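Local coordinates for citrinin polyketide synthase (Monascus purpureus, PDB 5MPT), which builds, as a non-reducing fungal synthase, the keto-aldehyde precursor of the mycotoxin citrinin, the part described here being its C-methyltransferase domain, at residues Leu194-Leu197 with Val198-Pro202; Leu294-Ser297 with Thr298-His302. One frame throughout, in Å; residues are numbered along the deposited sequence.

Contact 1: residues Leu194-Leu197 with Val198-Pro202; sequences LEQL and VKRLP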
loop_
_atom_site.group_PDB
_atom_site.type_symbol
_atom_site.label_atom_id
_atom_site.label_comp_id
_atom_site.label_asym_id
_atom_site.label_seq_id
_atom_site.Cartn_x
_atom_site.Cartn_y
_atom_site.Cartn_z
ATOM N N LEU A 194 9.042 -14.752 -8.592
ATOM C CA LEU A 194 10.256 -14.414 -9.330
ATOM C C LEU A 194 11.252 -15.578 -9.347
ATOM O O LEU A 194 11.911 -15.819 -10.367
ATOM C CB LEU A 194 10.900 -13.163 -8.742
ATOM C CG LEU A 194 10.143 -11.858 -8.995
ATOM C CD1 LEU A 194 10.733 -10.721 -8.156
ATOM C CD2 LEU A 194 10.161 -11.504 -10.498
ATOM N N GLU A 195 11.389 -16.304 -8.228
ATOM C CA GLU A 195 12.294 -17.441 -8.201
ATOM C C GLU A 195 11.851 -18.494 -9.203
ATOM O O GLU A 195 12.668 -19.021 -9.973
ATOM C CB GLU A 195 12.365 -18.027 -6.787
ATOM C CG GLU A 195 13.321 -19.176 -6.721
ATOM C CD GLU A 195 13.703 -19.562 -5.314
ATOM O OE1 GLU A 195 12.943 -19.247 -4.390
ATOM O OE2 GLU A 195 14.775 -20.173 -5.125
ATOM N N GLN A 196 10.551 -18.794 -9.232
ATOM C CA GLN A 196 10.058 -19.801 -10.170
ATOM C C GLN A 196 10.181 -19.305 -11.602
ATOM O O GLN A 196 10.399 -20.093 -12.541
ATOM C CB GLN A 196 8.605 -20.138 -9.832
ATOM C CG GLN A 196 8.452 -20.897 -8.521
ATOM C CD GLN A 196 9.151 -22.244 -8.588
ATOM O OE1 GLN A 196 9.033 -22.970 -9.574
ATOM N NE2 GLN A 196 9.967 -22.524 -7.596
ATOM N N LEU A 197 10.050 -17.991 -11.777
ATOM C CA LEU A 197 10.243 -17.373 -13.092
ATOM C C LEU A 197 11.664 -17.570 -13.586
ATOM O O LEU A 197 11.890 -18.033 -14.711
ATOM C CB LEU A 197 9.920 -15.881 -13.015
ATOM C CG LEU A 197 10.176 -15.077 -14.287
ATOM C CD1 LEU A 197 9.242 -15.539 -15.383
ATOM C CD2 LEU A 197 10.027 -13.581 -14.071
ATOM N N VAL A 198 12.641 -17.228 -12.751
ATOM C CA VAL A 198 14.038 -17.270 -13.170
ATOM C C VAL A 198 14.503 -18.695 -13.514
ATOM O O VAL A 198 15.306 -18.879 -14.451
ATOM C CB VAL A 198 14.870 -16.578 -12.064
ATOM C CG1 VAL A 198 16.358 -16.736 -12.264
ATOM C CG2 VAL A 198 14.538 -15.110 -12.026
ATOM N N LYS A 199 13.962 -19.723 -12.835
ATOM C CA LYS A 199 14.275 -21.130 -13.133
ATOM C C LYS A 199 13.908 -21.529 -14.552
ATOM O O LYS A 199 14.411 -22.552 -15.039
ATOM C CB LYS A 199 13.515 -22.086 -12.173
ATOM C CG LYS A 199 14.019 -22.195 -10.758
ATOM C CD LYS A 199 12.983 -22.959 -9.904
ATOM C CE LYS A 199 13.595 -23.721 -8.719
ATOM N NZ LYS A 199 14.577 -22.914 -7.947
ATOM N N ARG A 200 13.043 -20.766 -15.211
ATOM C CA ARG A 200 12.497 -21.078 -16.519
ATOM C C ARG A 200 13.093 -20.204 -17.607
ATOM O O ARG A 200 12.634 -20.254 -18.756
ATOM C CB ARG A 200 10.981 -20.917 -16.508
ATOM C CG ARG A 200 10.270 -22.031 -15.744
ATOM C CD ARG A 200 9.026 -21.520 -15.002
ATOM N NE ARG A 200 8.204 -22.608 -14.471
ATOM C CZ ARG A 200 8.245 -23.060 -13.220
ATOM N NH1 ARG A 200 9.074 -22.531 -12.324
ATOM N NH2 ARG A 200 7.453 -24.066 -12.873
ATOM N N LEU A 201 14.106 -19.383 -17.263
ATOM C CA LEU A 201 14.680 -18.463 -18.229
ATOM C C LEU A 201 15.871 -19.105 -18.928
ATOM O O LEU A 201 16.643 -19.837 -18.297
ATOM C CB LEU A 201 15.135 -17.187 -17.548
ATOM C CG LEU A 201 13.975 -16.455 -16.873
ATOM C CD1 LEU A 201 14.396 -15.055 -16.418
ATOM C CD2 LEU A 201 12.758 -16.364 -17.806
ATOM N N PRO A 202 16.040 -18.850 -20.234
ATOM C CA PRO A 202 17.301 -19.197 -20.896
ATOM C C PRO A 202 18.428 -18.413 -20.250
ATOM O O PRO A 202 18.223 -17.312 -19.738
ATOM C CB PRO A 202 17.073 -18.772 -22.354
ATOM C CG PRO A 202 15.565 -18.797 -22.528
ATOM C CD PRO A 202 15.029 -18.339 -21.175
#
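Arg200 folds back over the last turn of a helix and grips Gln196 twice. Its CB starts 3.5 Å from Leu197 O; CG and then CD pass close to Gln196 O, a bend at chi2 (145°) turns the chain, and NE and CZ continue past the same oxygen before NH1 is reached. There NH1 gives one hydrogen bond to the backbone Gln196 O (2.8 Å) and another to the side-chain Gln196 OE1, also 2.8 Å. Both acceptors lie close to the guanidinium plane, where the N-H bonds point, while the Gln196 amide is turned 68° against it. Arg200 NH2 stays further back, 3.8 Å from Gln196 OE1.

The backbone half of this grip has a simple cause. Chain turning at a helix end leaves late carbonyls without their i+4 amide: Val198 N still bonds to Leu194 O and Lys199 N to Glu195 O, but Arg200 N goes to Leu197 O (3.0 Å), three residues back. Gln196 O is therefore served by a side chain, and a long arginine suits the task. The bent Gln196 side chain (chi2 -63°) offers OE1 to the same NH1. A type I turn from Val198 to Leu201 follows, closed by Leu201 N to Val198 O, and Leu201 CG lies 3.4 Å from Leu197 O.

On the neighbouring flank Lys199 NZ makes a long salt bridge to Glu195 OE2 (3.9 Å), an oxygen that Arg230 also engages. Lys199 CD meanwhile runs past Gln196 NE2.

This is the C-terminal end of helix 181-198, just before strand 208-213 of the methyltransferase sheet. Leu194 and Leu197 pack on Ile281 of strand 279-285, Leu194 also on Met224 of helix 221-231, and Leu197 and Arg200 rest against Ala16 of helix 14-26.

Contact 2: residues Leu294-Ser297 with Thr298-His302; sequences LEIS and TRNIH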
loop_
_atom_site.group_PDB
_atom_site.type_symbol
_atom_site.label_atom_id
_atom_site.label_comp_id
_atom_site.label_asym_id
_atom_site.label_seq_id
_atom_site.Cartn_x
_atom_site.Cartn_y
_atom_site.Cartn_z
ATOM N N LEU A 294 -4.512 6.871 -13.479
ATOM C CA LEU A 294 -3.970 5.525 -13.606
ATOM C C LEU A 294 -3.661 5.179 -15.052
ATOM O O LEU A 294 -2.688 4.463 -15.325
ATOM C CB LEU A 294 -4.941 4.516 -13.003
ATOM C CG LEU A 294 -5.137 4.638 -11.497
ATOM C CD1 LEU A 294 -6.004 3.494 -11.001
ATOM C CD2 LEU A 294 -3.808 4.662 -10.707
ATOM N N GLU A 295 -4.480 5.657 -15.991
ATOM C CA GLU A 295 -4.187 5.448 -17.416
ATOM C C GLU A 295 -2.835 6.031 -17.800
ATOM O O GLU A 295 -2.013 5.374 -18.464
ATOM C CB GLU A 295 -5.272 6.082 -18.277
ATOM C CG GLU A 295 -6.575 5.311 -18.330
ATOM C CD GLU A 295 -7.530 5.858 -19.375
ATOM O OE1 GLU A 295 -7.059 6.539 -20.314
ATOM O OE2 GLU A 295 -8.748 5.602 -19.247
ATOM N N ILE A 296 -2.599 7.282 -17.429
ATOM C CA ILE A 296 -1.332 7.926 -17.756
ATOM C C ILE A 296 -0.178 7.182 -17.101
ATOM O O ILE A 296 0.842 6.899 -17.743
ATOM C CB ILE A 296 -1.373 9.415 -17.343
ATOM C CG1 ILE A 296 -2.375 10.163 -18.213
ATOM C CG2 ILE A 296 0.006 10.046 -17.390
ATOM C CD1 ILE A 296 -2.605 11.607 -17.768
ATOM N N SER A 297 -0.325 6.831 -15.818
ATOM C CA SER A 297 0.778 6.179 -15.126
ATOM C C SER A 297 1.081 4.803 -15.724
ATOM O O SER A 297 2.246 4.452 -15.932
ATOM C CB SER A 297 0.474 6.048 -13.650
ATOM O OG SER A 297 0.426 7.332 -13.083
ATOM N N THR A 298 0.050 3.996 -15.979
ATOM C CA THR A 298 0.309 2.651 -16.444
ATOM C C THR A 298 0.740 2.674 -17.905
ATOM O O THR A 298 1.476 1.791 -18.339
ATOM C CB THR A 298 -0.909 1.730 -16.218
ATOM O OG1 THR A 298 -2.033 2.218 -16.949
ATOM C CG2 THR A 298 -1.280 1.581 -14.694
ATOM N N ARG A 299 0.313 3.678 -18.669
ATOM C CA ARG A 299 0.819 3.840 -20.027
ATOM C C ARG A 299 2.305 4.177 -20.009
ATOM O O ARG A 299 3.097 3.606 -20.773
ATOM C CB ARG A 299 0.024 4.920 -20.761
ATOM C CG ARG A 299 0.378 5.027 -22.249
ATOM C CD ARG A 299 -0.516 6.005 -22.982
ATOM N NE ARG A 299 -1.865 5.487 -23.216
ATOM C CZ ARG A 299 -2.974 5.941 -22.632
ATOM N NH1 ARG A 299 -2.932 6.941 -21.756
ATOM N NH2 ARG A 299 -4.143 5.392 -22.936
ATOM N N ASN A 300 2.704 5.105 -19.138
ATOM C CA ASN A 300 4.118 5.410 -18.973
ATOM C C ASN A 300 4.909 4.147 -18.657
ATOM O O ASN A 300 5.957 3.886 -19.253
ATOM C CB ASN A 300 4.320 6.441 -17.865
ATOM C CG ASN A 300 3.749 7.805 -18.201
ATOM O OD1 ASN A 300 3.576 8.161 -19.367
ATOM N ND2 ASN A 300 3.489 8.586 -17.175
ATOM N N ILE A 301 4.420 3.359 -17.691
ATOM C CA ILE A 301 5.082 2.116 -17.325
ATOM C C ILE A 301 5.168 1.194 -18.529
ATOM O O ILE A 301 6.205 0.565 -18.782
ATOM C CB ILE A 301 4.331 1.482 -16.143
ATOM C CG1 ILE A 301 4.548 2.380 -14.909
ATOM C CG2 ILE A 301 4.748 0.046 -15.997
ATOM C CD1 ILE A 301 3.671 2.032 -13.708
ATOM N N HIS A 302 4.079 1.086 -19.293
ATOM C CA HIS A 302 4.092 0.222 -20.467
ATOM C C HIS A 302 5.247 0.555 -21.396
ATOM O O HIS A 302 5.915 -0.338 -21.920
ATOM C CB HIS A 302 2.769 0.337 -21.224
ATOM C CG HIS A 302 2.588 -0.709 -22.267
ATOM N ND1 HIS A 302 2.984 -0.536 -23.575
ATOM C CD2 HIS A 302 2.050 -1.946 -22.199
ATOM C CE1 HIS A 302 2.703 -1.629 -24.265
ATOM N NE2 HIS A 302 2.151 -2.512 -23.448
#
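Thr298 turns its hydroxyl back to Leu294 by placing OG1 between its own backbone N and carbonyl carbon (chi1 61°), which leaves CG2 anti to the carbonyl carbon. From there OG1 donates to Leu294 O at 2.8 Å, beside the ordinary helical bond from Thr298 N to the same oxygen (2.9 Å). The two donors reach Leu294 O from opposite faces of its carbonyl plane, so they share the acceptor without competing for one direction. Threonine fits this buried position because the helix itself satisfies its hydroxyl, while its hydrocarbon part meets Ile353 and Leu354 of helix 347-356.

Arg299 runs along the surface in the same direction as Glu295. Its side chain is modelled in two positions, and in the one given here the guanidinium stays beyond salt-bridge range of the Glu295 carboxylate, so any pairing of the two charges is doubtful. On the next flank Asn300 ND2 donates to Ile267 O.

Regular i+4 bonds continue with Arg299 N to Glu295 O, Asn300 N to Ile296 O and Ile301 N to Ser297 O, the last 3.0 Å long. Ile301 CG1 comes within 3.3 Å of Ser297 O. Serine suits its buried place because its short hydroxyl reaches Thr291 OG1 and Asn293 O at the helix start, where Asn293 OD1 also takes the N-H of Ile296.

Chemically, the buried hydroxyls of Thr298 and Ser297 are both paired, the first within the helix and the second with residues just ahead of it. Because the side chain of Leu294 lies about 5 Å from that of the catalytic His289, this well-bonded first turn forms part of the surroundings of the methyl-transfer site.

Overall arrangement
Both contacts are local, each within nine consecutive residues, and they come in series along the chain: contact 1 ends helix 181-198, ahead of the first strand of the seven-stranded sheet, and contact 2 opens helix 294-304, between strands 279-285 and 309-316. Their centres are 26 Å apart and their nearest atoms about 14 Å, so they do not touch. What they share is the Rossmann-like methyltransferase fold. Contact 2 belongs to the surroundings of the methyl-transfer site, the side chain of Ser297 being about 7 Å from the bound S-adenosyl-L-homocysteine, whereas contact 1, away from the annotated sites, joins the edge of the fold to the N-terminal helix 14-26.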